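Local coordinates for protein ORF10 (Moritella marina, PDB 6RIW) that probably condenses acyl chains as the ketosynthase and chain length factor didomain of PfaC, part of a polyunsaturated fatty acid synthase, at residues I281-G287 / V448-Q454; A384-G388 / P430-G434; M1-A5 / C207-H211; S202-A206 / M218-A222; Q271-V275 / T453-E457. One frame throughout, in Å; residues are numbered along the deposited sequence.

Overall arrangement
From the N terminus, the first loop to close is that of interaction 3, where residues 1-5 meet the end of helix 198-211. Interaction 4 crosses it, since residues 202-206 lie before, and 218-222 after, its second segment; it packs the same helix on strand 217-224. Two long loops follow. Residues 271-275 open interaction 5 and residues 281-287 open interaction 1, and both close on one length of chain, sharing T453 and Q454. Interaction 2, between helix 374-387 and strand 432-439, falls within both long loops. Interactions 1 and 3 join through neighbouring strands 283-292 and 4-12 and through one magnesium ion, while interaction 5 adds the chain leading into the second ketosynthase-like half.

Interaction 1: residues I281-G287 / V448-Q454; sequences IYAIIKG and VLQQPTQ. With MG (magnesium ion), chain B.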
# COMPACT_ATOMS: atom_id res chain seq x y z
N ILE A 281 3.41 -23.85 -19.97
CA ILE A 281 2.21 -23.44 -19.24
C ILE A 281 2.12 -24.25 -17.95
O ILE A 281 2.02 -25.48 -17.99
CB ILE A 281 0.95 -23.61 -20.11
CG1 ILE A 281 1.06 -22.72 -21.36
CG2 ILE A 281 -0.29 -23.29 -19.33
CD1 ILE A 281 -0.09 -22.91 -22.35
N TYR A 282 2.14 -23.56 -16.81
CA TYR A 282 1.99 -24.23 -15.52
C TYR A 282 0.53 -24.54 -15.22
O TYR A 282 0.22 -25.56 -14.59
CB TYR A 282 2.53 -23.36 -14.39
CG TYR A 282 4.03 -23.32 -14.27
CD1 TYR A 282 4.77 -22.39 -14.96
CD2 TYR A 282 4.70 -24.21 -13.44
CE1 TYR A 282 6.13 -22.32 -14.85
CE2 TYR A 282 6.07 -24.16 -13.31
CZ TYR A 282 6.78 -23.21 -14.02
OH TYR A 282 8.15 -23.15 -13.90
N ALA A 283 -0.36 -23.64 -15.60
CA ALA A 283 -1.77 -23.79 -15.27
C ALA A 283 -2.52 -22.73 -16.06
O ALA A 283 -1.92 -21.80 -16.60
CB ALA A 283 -2.04 -23.65 -13.77
N ILE A 284 -3.84 -22.89 -16.11
CA ILE A 284 -4.74 -21.95 -16.76
C ILE A 284 -5.54 -21.25 -15.67
O ILE A 284 -6.10 -21.91 -14.78
CB ILE A 284 -5.68 -22.66 -17.75
CG1 ILE A 284 -4.88 -23.34 -18.89
CG2 ILE A 284 -6.76 -21.69 -18.26
CD1 ILE A 284 -4.38 -22.43 -20.00
N ILE A 285 -5.57 -19.92 -15.71
CA ILE A 285 -6.50 -19.16 -14.89
C ILE A 285 -7.78 -19.05 -15.69
O ILE A 285 -7.83 -18.38 -16.73
CB ILE A 285 -5.94 -17.78 -14.51
CG1 ILE A 285 -4.62 -17.95 -13.72
CG2 ILE A 285 -6.96 -17.02 -13.67
CD1 ILE A 285 -3.86 -16.65 -13.51
N LYS A 286 -8.82 -19.76 -15.24
CA LYS A 286 -10.07 -19.85 -15.98
C LYS A 286 -10.95 -18.65 -15.71
O LYS A 286 -11.73 -18.24 -16.59
CB LYS A 286 -10.80 -21.14 -15.60
CG LYS A 286 -11.91 -21.57 -16.57
CD LYS A 286 -11.34 -22.05 -17.92
CE LYS A 286 -12.46 -22.28 -18.94
NZ LYS A 286 -13.41 -21.11 -18.97
N GLY A 287 -10.84 -18.08 -14.52
CA GLY A 287 -11.63 -16.92 -14.17
C GLY A 287 -11.43 -16.60 -12.71
O GLY A 287 -10.62 -17.22 -12.02
N VAL A 448 -10.26 -19.32 -10.11
CA VAL A 448 -10.57 -20.67 -10.61
C VAL A 448 -9.45 -21.07 -11.56
O VAL A 448 -9.20 -20.39 -12.57
CB VAL A 448 -11.94 -20.72 -11.30
CG1 VAL A 448 -12.28 -22.17 -11.68
CG2 VAL A 448 -12.99 -20.13 -10.38
N LEU A 449 -8.75 -22.15 -11.22
CA LEU A 449 -7.59 -22.61 -11.97
C LEU A 449 -7.84 -24.01 -12.54
O LEU A 449 -8.52 -24.83 -11.92
CB LEU A 449 -6.34 -22.66 -11.10
CG LEU A 449 -6.12 -21.49 -10.13
CD1 LEU A 449 -4.90 -21.79 -9.26
CD2 LEU A 449 -5.91 -20.24 -10.97
N GLN A 450 -7.25 -24.28 -13.70
CA GLN A 450 -7.35 -25.59 -14.32
C GLN A 450 -5.98 -26.06 -14.78
O GLN A 450 -5.06 -25.26 -14.98
CB GLN A 450 -8.34 -25.56 -15.50
CG GLN A 450 -9.78 -25.41 -15.05
CD GLN A 450 -10.78 -25.47 -16.21
OE1 GLN A 450 -10.43 -25.21 -17.36
NE2 GLN A 450 -12.02 -25.81 -15.90
N GLN A 451 -5.87 -27.37 -14.96
CA GLN A 451 -4.61 -27.96 -15.39
C GLN A 451 -4.18 -27.35 -16.72
O GLN A 451 -5.02 -26.86 -17.49
CB GLN A 451 -4.76 -29.48 -15.52
CG GLN A 451 -5.81 -29.92 -16.52
CD GLN A 451 -5.95 -31.44 -16.56
OE1 GLN A 451 -6.96 -31.99 -16.11
NE2 GLN A 451 -4.93 -32.12 -17.07
N PRO A 452 -2.88 -27.31 -17.00
CA PRO A 452 -2.41 -26.69 -18.24
C PRO A 452 -2.88 -27.47 -19.46
O PRO A 452 -3.04 -28.69 -19.42
CB PRO A 452 -0.88 -26.74 -18.11
CG PRO A 452 -0.61 -27.82 -17.13
CD PRO A 452 -1.76 -27.81 -16.17
N THR A 453 -3.07 -26.74 -20.55
CA THR A 453 -3.45 -27.37 -21.81
C THR A 453 -3.06 -26.45 -22.96
O THR A 453 -3.05 -25.22 -22.80
CB THR A 453 -4.96 -27.66 -21.87
OG1 THR A 453 -5.29 -28.23 -23.14
CG2 THR A 453 -5.77 -26.39 -21.66
N GLN A 454 -2.75 -27.05 -24.10
CA GLN A 454 -2.50 -26.30 -25.32
C GLN A 454 -3.77 -26.00 -26.11
O GLN A 454 -3.72 -25.22 -27.06
CB GLN A 454 -1.51 -27.05 -26.22
CG GLN A 454 -0.19 -27.41 -25.55
CD GLN A 454 0.60 -26.19 -25.12
OE1 GLN A 454 1.07 -25.41 -25.96
NE2 GLN A 454 0.76 -26.01 -23.81
MG MG B . -11.83 -17.14 -18.51
O HOH W 1 -9.61 -16.41 -17.97
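V448 meets two residues of the opposite strand at once. Its O accepts from K286 N at 2.8 Å and more weakly from G287 N at 3.4 Å, while its own N donates to G287 O. One residue on, L449 and I285 form a non-hydrogen-bonded antiparallel pair whose side chains lie alongside each other and point the same way, L449 CD2 resting 3.8 Å from I285 CG1. Q450 pairs with I284 in both directions: Q450 N reaches I284 O at 2.8 Å in the carbonyl plane, and I284 N returns an almost straight bond (176°) to Q450 O. The Q450 side chain, extended beyond CG, brings OE1 to 3.3 Å from K286 CD. K286 is bent at CB-CG (chi2 70°), so that its methylenes lie by this amide while NZ is hydrogen-bonded to A318 O. Q451 turns its side chain from the strand, and its OE1 accepts a hydrogen bond from R431 N. The P452 ring and I281 run past one another head to tail, with P452 CB 3.7 Å from I281 CG2. T453 O then lies near I281 CD1, and the Q454 chain, bent at CB-CG, places NE2 3.5 Å from I281 CD1. The short strand segments run at 143° to each other, and the two-to-one pairing of K286 and G287 with V448 is a classic beta bulge. Just there K286 O binds the magnesium ion at 2.2 Å, with M1 O as another ligand, making this a bulged antiparallel strand pair beside a main-chain metal site.

Interaction 2: residues A384-G388 / P430-G434; sequences ALGKG and PRTAG
The R431 guanidinium reaches over the last turn of the helix ending at K387, with G388 against one face: G388 CA lies 3.4 Å from R431 NH1, and G388 N stands above the same plane, displaced toward its rim. L385 O comes in obliquely to this flat group, 2.9 Å from R431 NE and 2.8 Å from R431 NH2, and G386 O lies farther off, also oblique. The group sits among main-chain atoms at the C-terminal end of a helix, where the partial negative charge of the carbonyls would be expected to favour an arginine. A bend in the arginine chain at CG-CD (chi3 -67°) turns the guanidinium back to that end. G388 leaves the helix with positive phi (70°), and it has no side chain to come between its backbone and R431 NH1.

Beneath the arginine the contact becomes apolar. The two methyls of L385 divide the work: CD2 lies 3.4 Å from R431 O and 3.7 Å from R431 CB, whereas CD1 meets A433 CB at 3.9 Å. T432, between them in sequence, points its side chain away from the helix; its OG1 donates to P430 O at 2.9 Å from well above the carbonyl plane.

W419 touches both L385 and R431 and so extends the packing, while L449 of strand 443-450 touches L385. Strand 432-439 runs between strands 327-329 and 443-450, with helix 374-387 lying against it through L385.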
# COMPACT_ATOMS: atom_id res chain seq x y z
N ALA A 384 0.08 -28.44 -7.96
CA ALA A 384 -0.74 -29.62 -7.73
C ALA A 384 -1.56 -29.97 -8.96
O ALA A 384 -1.75 -31.16 -9.28
CB ALA A 384 -1.67 -29.39 -6.54
N LEU A 385 -2.09 -28.95 -9.66
CA LEU A 385 -2.85 -29.19 -10.88
C LEU A 385 -1.98 -29.80 -11.97
O LEU A 385 -2.44 -30.66 -12.73
CB LEU A 385 -3.47 -27.88 -11.38
CG LEU A 385 -4.73 -27.41 -10.66
CD1 LEU A 385 -4.97 -25.89 -10.87
CD2 LEU A 385 -5.94 -28.21 -11.09
N GLY A 386 -0.72 -29.37 -12.07
CA GLY A 386 0.15 -29.91 -13.10
C GLY A 386 0.65 -31.31 -12.80
O GLY A 386 0.82 -32.11 -13.72
N LYS A 387 0.88 -31.62 -11.53
CA LYS A 387 1.46 -32.89 -11.12
C LYS A 387 0.43 -33.94 -10.69
O LYS A 387 0.80 -35.11 -10.52
CB LYS A 387 2.45 -32.66 -9.96
CG LYS A 387 3.62 -31.76 -10.36
CD LYS A 387 4.64 -31.66 -9.24
CE LYS A 387 5.91 -30.96 -9.71
NZ LYS A 387 6.58 -31.71 -10.82
N GLY A 388 -0.83 -33.56 -10.51
CA GLY A 388 -1.84 -34.52 -10.11
C GLY A 388 -1.73 -35.04 -8.69
O GLY A 388 -2.28 -36.10 -8.38
N PRO A 430 -11.48 -31.25 -16.96
CA PRO A 430 -10.17 -30.76 -16.51
C PRO A 430 -10.06 -30.78 -14.99
O PRO A 430 -11.02 -30.52 -14.28
CB PRO A 430 -10.11 -29.32 -17.06
CG PRO A 430 -11.39 -29.10 -17.86
CD PRO A 430 -12.37 -30.15 -17.39
N ARG A 431 -8.87 -31.14 -14.50
CA ARG A 431 -8.57 -30.92 -13.09
C ARG A 431 -8.77 -29.45 -12.77
O ARG A 431 -8.27 -28.57 -13.49
CB ARG A 431 -7.13 -31.33 -12.78
CG ARG A 431 -6.91 -32.84 -12.73
CD ARG A 431 -5.56 -33.18 -12.14
NE ARG A 431 -4.49 -32.74 -13.01
CZ ARG A 431 -3.51 -33.53 -13.46
NH1 ARG A 431 -3.46 -34.81 -13.11
NH2 ARG A 431 -2.58 -33.02 -14.27
N THR A 432 -9.51 -29.17 -11.70
CA THR A 432 -9.95 -27.81 -11.39
C THR A 432 -9.76 -27.52 -9.91
O THR A 432 -10.16 -28.31 -9.06
CB THR A 432 -11.41 -27.62 -11.81
OG1 THR A 432 -11.53 -27.93 -13.20
CG2 THR A 432 -11.85 -26.19 -11.58
N ALA A 433 -9.17 -26.36 -9.61
CA ALA A 433 -8.92 -25.93 -8.24
C ALA A 433 -9.40 -24.50 -8.05
O ALA A 433 -9.38 -23.69 -8.98
CB ALA A 433 -7.43 -26.03 -7.89
N GLY A 434 -9.84 -24.20 -6.83
CA GLY A 434 -10.11 -22.84 -6.42
C GLY A 434 -9.02 -22.36 -5.48
O GLY A 434 -8.38 -23.16 -4.79

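Interaction 3: residues M1-A5 / C207-H211; sequences MENIA and CDYLH. With MG (magnesium ion), chain B.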
# COMPACT_ATOMS: atom_id res chain seq x y z
N MET A 1 -13.92 -14.31 -19.93
CA MET A 1 -12.94 -13.85 -20.92
C MET A 1 -11.85 -14.89 -21.15
O MET A 1 -11.87 -15.96 -20.54
CB MET A 1 -12.36 -12.49 -20.48
CG MET A 1 -13.41 -11.37 -20.60
SD MET A 1 -12.88 -9.73 -20.03
CE MET A 1 -13.71 -9.69 -18.45
N GLU A 2 -10.91 -14.59 -22.05
CA GLU A 2 -9.97 -15.60 -22.53
C GLU A 2 -9.15 -16.23 -21.40
O GLU A 2 -8.73 -15.56 -20.46
CB GLU A 2 -9.03 -14.97 -23.56
CG GLU A 2 -8.08 -15.96 -24.17
CD GLU A 2 -7.13 -15.32 -25.14
OE1 GLU A 2 -7.22 -14.09 -25.33
OE2 GLU A 2 -6.29 -16.06 -25.71
N ASN A 3 -8.92 -17.54 -21.51
CA ASN A 3 -7.94 -18.25 -20.68
C ASN A 3 -6.63 -17.47 -20.57
O ASN A 3 -6.07 -17.04 -21.58
CB ASN A 3 -7.63 -19.62 -21.30
CG ASN A 3 -8.74 -20.63 -21.06
OD1 ASN A 3 -9.63 -20.43 -20.22
ND2 ASN A 3 -8.66 -21.74 -21.78
N ILE A 4 -6.14 -17.34 -19.34
CA ILE A 4 -4.82 -16.78 -19.07
C ILE A 4 -3.89 -17.92 -18.68
O ILE A 4 -4.23 -18.75 -17.83
CB ILE A 4 -4.87 -15.71 -17.96
CG1 ILE A 4 -5.81 -14.57 -18.38
CG2 ILE A 4 -3.46 -15.21 -17.65
CD1 ILE A 4 -5.36 -13.85 -19.66
N ALA A 5 -2.72 -17.98 -19.31
CA ALA A 5 -1.71 -18.98 -19.02
C ALA A 5 -0.69 -18.41 -18.05
O ALA A 5 -0.22 -17.28 -18.24
CB ALA A 5 -1.00 -19.44 -20.29
N CYS A 207 -4.64 -10.13 -15.01
CA CYS A 207 -5.45 -10.76 -16.05
C CYS A 207 -6.35 -9.75 -16.75
O CYS A 207 -6.48 -9.78 -17.99
CB CYS A 207 -6.32 -11.89 -15.47
SG CYS A 207 -5.41 -13.28 -14.78
N ASP A 208 -6.98 -8.85 -15.99
CA ASP A 208 -7.82 -7.79 -16.59
C ASP A 208 -7.03 -6.95 -17.58
O ASP A 208 -7.55 -6.57 -18.63
CB ASP A 208 -8.38 -6.86 -15.51
CG ASP A 208 -9.42 -7.51 -14.62
OD1 ASP A 208 -9.91 -8.62 -14.94
OD2 ASP A 208 -9.74 -6.89 -13.58
N TYR A 209 -5.78 -6.59 -17.23
CA TYR A 209 -5.00 -5.77 -18.14
C TYR A 209 -4.66 -6.55 -19.41
O TYR A 209 -4.56 -5.95 -20.50
CB TYR A 209 -3.73 -5.25 -17.46
CG TYR A 209 -3.99 -3.99 -16.61
CD1 TYR A 209 -5.10 -3.92 -15.79
CD2 TYR A 209 -3.13 -2.87 -16.67
CE1 TYR A 209 -5.38 -2.78 -15.02
CE2 TYR A 209 -3.40 -1.72 -15.89
CZ TYR A 209 -4.53 -1.70 -15.06
OH TYR A 209 -4.85 -0.59 -14.28
N LEU A 210 -4.47 -7.87 -19.30
CA LEU A 210 -4.31 -8.70 -20.49
C LEU A 210 -5.59 -8.73 -21.32
O LEU A 210 -5.53 -8.68 -22.55
CB LEU A 210 -3.86 -10.13 -20.12
CG LEU A 210 -2.44 -10.26 -19.55
CD1 LEU A 210 -2.13 -11.65 -19.00
CD2 LEU A 210 -1.33 -9.84 -20.56
N HIS A 211 -6.76 -8.77 -20.68
CA HIS A 211 -8.01 -8.88 -21.42
C HIS A 211 -8.35 -7.60 -22.17
O HIS A 211 -9.01 -7.66 -23.22
CB HIS A 211 -9.15 -9.25 -20.49
CG HIS A 211 -9.09 -10.67 -20.02
ND1 HIS A 211 -9.46 -11.06 -18.75
CD2 HIS A 211 -8.68 -11.79 -20.66
CE1 HIS A 211 -9.30 -12.37 -18.63
NE2 HIS A 211 -8.82 -12.84 -19.77
MG MG B . -11.83 -17.14 -18.51
O HOH W 1 -9.61 -16.41 -17.97
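H211 and M1 meet ring face to methylene: M1 CB stands 3.5 Å from the centroid of the imidazole, only 5° off its normal, in a CH-pi contact. The opposite face carries C207 O, 3.2 Å above the plane and shifted toward the rim, so both faces have a neighbour. At its edge NE2 donates to E2 O at 2.8 Å, in the plane of both ring and carbonyl and on a lone pair. Together with these neighbours, the bond should hold the ring's rotation. M1 SD approaches obliquely, 4.3 Å from the centroid.

I4 packs beside H211 along the helix. Its CD1 lies 3.6 Å from H211 NE2 and 4.0 Å from L210 CD1, while CG1 lies 3.8 Å from C207 SG; CG1 is anti to the carbonyl carbon (chi1 -60°), which directs this branch at the helix.

In the next shell, M1 O binds the magnesium ion at 2.3 Å, as does K286 O; a metal-bound water probably links E2 O to it, and M1 N bonds to S461 OG. Strand 4-12 runs between strands 259-270 and 283-292; L268 of the former touches I4, C207 and L210, and T682 of helix 668-682 packs on M1.

Interaction 4: residues S202-A206 / M218-A222; sequences SVKLA and MLAGA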
# COMPACT_ATOMS: atom_id res chain seq x y z
N SER A 202 -3.76 -8.82 -7.18
CA SER A 202 -2.77 -8.50 -8.21
C SER A 202 -2.91 -9.42 -9.42
O SER A 202 -2.83 -8.96 -10.57
CB SER A 202 -1.35 -8.60 -7.62
OG SER A 202 -1.22 -7.67 -6.56
N VAL A 203 -3.08 -10.72 -9.19
CA VAL A 203 -3.20 -11.65 -10.31
C VAL A 203 -4.46 -11.36 -11.12
O VAL A 203 -4.42 -11.27 -12.36
CB VAL A 203 -3.16 -13.11 -9.80
CG1 VAL A 203 -3.59 -14.10 -10.90
CG2 VAL A 203 -1.74 -13.42 -9.29
N LYS A 204 -5.59 -11.18 -10.43
CA LYS A 204 -6.85 -10.92 -11.12
C LYS A 204 -6.78 -9.62 -11.92
O LYS A 204 -7.18 -9.58 -13.09
CB LYS A 204 -8.00 -10.88 -10.11
CG LYS A 204 -9.36 -10.54 -10.71
CD LYS A 204 -9.75 -11.55 -11.79
CE LYS A 204 -11.07 -11.18 -12.50
NZ LYS A 204 -11.30 -9.71 -12.59
N LEU A 205 -6.25 -8.54 -11.33
CA LEU A 205 -6.17 -7.30 -12.09
C LEU A 205 -5.16 -7.39 -13.22
O LEU A 205 -5.32 -6.73 -14.26
CB LEU A 205 -5.82 -6.13 -11.15
CG LEU A 205 -6.88 -5.81 -10.11
CD1 LEU A 205 -6.40 -4.63 -9.26
CD2 LEU A 205 -8.23 -5.48 -10.75
N ALA A 206 -4.11 -8.20 -13.06
CA ALA A 206 -3.17 -8.36 -14.16
C ALA A 206 -3.81 -9.11 -15.32
O ALA A 206 -3.59 -8.77 -16.49
CB ALA A 206 -1.90 -9.08 -13.68
N MET A 218 2.07 -9.86 -18.36
CA MET A 218 2.00 -9.20 -17.06
C MET A 218 2.77 -10.00 -16.02
O MET A 218 2.68 -11.23 -15.97
CB MET A 218 0.55 -9.01 -16.57
CG MET A 218 -0.25 -7.94 -17.30
SD MET A 218 0.40 -6.27 -17.10
CE MET A 218 0.10 -5.99 -15.32
N LEU A 219 3.52 -9.29 -15.17
CA LEU A 219 4.00 -9.83 -13.90
C LEU A 219 2.97 -9.53 -12.82
O LEU A 219 2.45 -8.41 -12.73
CB LEU A 219 5.35 -9.21 -13.52
CG LEU A 219 6.60 -9.63 -14.28
CD1 LEU A 219 7.78 -8.80 -13.82
CD2 LEU A 219 6.90 -11.09 -14.05
N ALA A 220 2.65 -10.53 -12.02
CA ALA A 220 1.75 -10.32 -10.90
C ALA A 220 2.31 -11.05 -9.69
O ALA A 220 2.67 -12.22 -9.77
CB ALA A 220 0.32 -10.80 -11.19
N GLY A 221 2.35 -10.36 -8.56
CA GLY A 221 2.98 -10.95 -7.40
C GLY A 221 2.75 -10.07 -6.20
O GLY A 221 1.91 -9.17 -6.22
N ALA A 222 3.52 -10.34 -5.14
CA ALA A 222 3.38 -9.60 -3.90
C ALA A 222 4.63 -9.79 -3.05
O ALA A 222 5.40 -10.72 -3.25
CB ALA A 222 2.14 -10.04 -3.11
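A220 supplies the main bump, a single methyl pushed into a hollow of the helix surface. The walls are S202, V203 and A206, spread over about one turn of the helix: A220 CB lies 3.7 Å from both S202 O and V203 CA, and 3.8 Å from V203 CG2 and A206 CB. A206 answers with a methyl of its own, which drops between two successive inward-pointing side chains of the strand and touches M218 CB at 3.8 Å as well as A220 CB. M218 borders that second hollow on its far side. Its chain curls at every bond beyond CB (chi2 -64°, chi3 -67°), so that CG rests 3.5 Å from A206 O and CE swings back to 4.0 Å from A206 CB.

At the other end S202 lies against the backbone of G221, and its OG lies 3.5 Å from G221 O; the hydroxyl is hydrogen-bonded instead to S198 O, within its own helix. Small residues on both surfaces let the short axes approach to 7.3 Å, running nearly antiparallel at 165°, and no hydrogen bond joins them.

As in the thiolase fold, helix 198-211 connects strands 189-193 and 217-224, which flank strand 115-120. Strand 259-270 pairs with 217-224 on its other side and packs M266 on V203 and L268 on A206, and I285 of strand 283-292 touches V203.

Interaction 5: residues Q271-V275 / T453-E457; sequences QSDAV and TQTLE
Q271 reaches across to T453 and T455 with one amide nitrogen. Its NE2 gives a hydrogen bond of 3.0 Å to T453 O and another of 3.0 Å to T455 O, both from above the carbonyl planes, so neither carbonyl is met on a lone pair. The T453 oxygen lies in the amide plane of Q271, the T455 oxygen 25° out of it. CG of Q271 is anti to the backbone N (chi1 -169°) and the chain is extended beyond, which carries the amide off the helix start into the curve of the loop.

The other half of the amide is equally engaged. Q271 OE1 accepts hydrogen bonds from a water at 2.6 Å and from N3 ND2. That water accepts from E457 N at 2.8 Å and donates to E457 OE1 at 2.8 Å. E457 OE1 further accepts from N3 N, and OE2 forms a long, weak ion pair with K286 NZ.

Apolar contact is thinner. L456 lies along Q271, its CD2 near CD of the amide and 3.8 Å from V275 CG2; V275 CG2 lies 3.5 Å from Q454 O. Nearby, S272 OG bonds to E2.

The loop keeps its bend by itself as well: T453 OG1 accepts from T455 N at 3.1 Å, nearly straight at 168°. This is an ST turn, at the beginning of the connection between strand 443-450 and strand 469-478 of the second ketosynthase-like half.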
# COMPACT_ATOMS: atom_id res chain seq x y z
N GLN A 271 -3.73 -17.12 -23.25
CA GLN A 271 -3.38 -18.48 -23.65
C GLN A 271 -3.06 -18.57 -25.14
O GLN A 271 -2.14 -19.29 -25.54
CB GLN A 271 -4.51 -19.45 -23.31
CG GLN A 271 -4.09 -20.93 -23.47
CD GLN A 271 -5.29 -21.84 -23.62
OE1 GLN A 271 -6.41 -21.37 -23.80
NE2 GLN A 271 -5.06 -23.15 -23.55
N SER A 272 -3.79 -17.82 -25.98
CA SER A 272 -3.50 -17.80 -27.41
C SER A 272 -2.05 -17.43 -27.69
O SER A 272 -1.39 -18.06 -28.52
CB SER A 272 -4.43 -16.82 -28.12
OG SER A 272 -4.33 -15.53 -27.55
N ASP A 273 -1.53 -16.41 -26.99
CA ASP A 273 -0.15 -16.00 -27.21
C ASP A 273 0.83 -17.02 -26.63
O ASP A 273 1.89 -17.26 -27.21
CB ASP A 273 0.10 -14.62 -26.60
CG ASP A 273 -0.74 -13.51 -27.24
OD1 ASP A 273 -1.31 -13.74 -28.33
OD2 ASP A 273 -0.84 -12.41 -26.64
N ALA A 274 0.48 -17.62 -25.49
CA ALA A 274 1.38 -18.59 -24.87
C ALA A 274 1.52 -19.83 -25.74
O ALA A 274 2.62 -20.39 -25.86
CB ALA A 274 0.88 -18.98 -23.48
N VAL A 275 0.43 -20.29 -26.35
CA VAL A 275 0.51 -21.45 -27.23
C VAL A 275 1.27 -21.10 -28.50
O VAL A 275 2.12 -21.87 -28.96
CB VAL A 275 -0.90 -22.00 -27.52
CG1 VAL A 275 -0.85 -23.04 -28.63
CG2 VAL A 275 -1.50 -22.60 -26.26
N THR A 453 -3.07 -26.74 -20.55
CA THR A 453 -3.45 -27.37 -21.81
C THR A 453 -3.06 -26.45 -22.96
O THR A 453 -3.05 -25.22 -22.80
CB THR A 453 -4.96 -27.66 -21.87
OG1 THR A 453 -5.29 -28.23 -23.14
CG2 THR A 453 -5.77 -26.39 -21.66
N GLN A 454 -2.75 -27.05 -24.10
CA GLN A 454 -2.50 -26.30 -25.32
C GLN A 454 -3.77 -26.00 -26.11
O GLN A 454 -3.72 -25.22 -27.06
CB GLN A 454 -1.51 -27.05 -26.22
CG GLN A 454 -0.19 -27.41 -25.55
CD GLN A 454 0.60 -26.19 -25.12
OE1 GLN A 454 1.07 -25.41 -25.96
NE2 GLN A 454 0.76 -26.01 -23.81
N THR A 455 -4.91 -26.59 -25.73
CA THR A 455 -6.15 -26.45 -26.47
C THR A 455 -6.77 -25.08 -26.22
O THR A 455 -7.06 -24.72 -25.07
CB THR A 455 -7.14 -27.55 -26.07
OG1 THR A 455 -6.54 -28.83 -26.29
CG2 THR A 455 -8.42 -27.44 -26.88
N LEU A 456 -7.01 -24.33 -27.29
CA LEU A 456 -7.61 -23.00 -27.19
C LEU A 456 -9.12 -23.09 -27.17
O LEU A 456 -9.72 -24.00 -27.76
CB LEU A 456 -7.17 -22.12 -28.36
CG LEU A 456 -5.66 -21.90 -28.49
CD1 LEU A 456 -5.35 -20.88 -29.56
CD2 LEU A 456 -5.06 -21.48 -27.16
N GLU A 457 -9.75 -22.13 -26.50
CA GLU A 457 -11.20 -22.02 -26.52
C GLU A 457 -11.66 -21.53 -27.88
O GLU A 457 -11.02 -20.67 -28.50
CB GLU A 457 -11.71 -21.04 -25.46
CG GLU A 457 -11.21 -21.27 -24.04
CD GLU A 457 -11.18 -19.96 -23.25
OE1 GLU A 457 -10.26 -19.12 -23.48
OE2 GLU A 457 -12.11 -19.78 -22.41
O HOH W 2 -8.27 -20.15 -25.09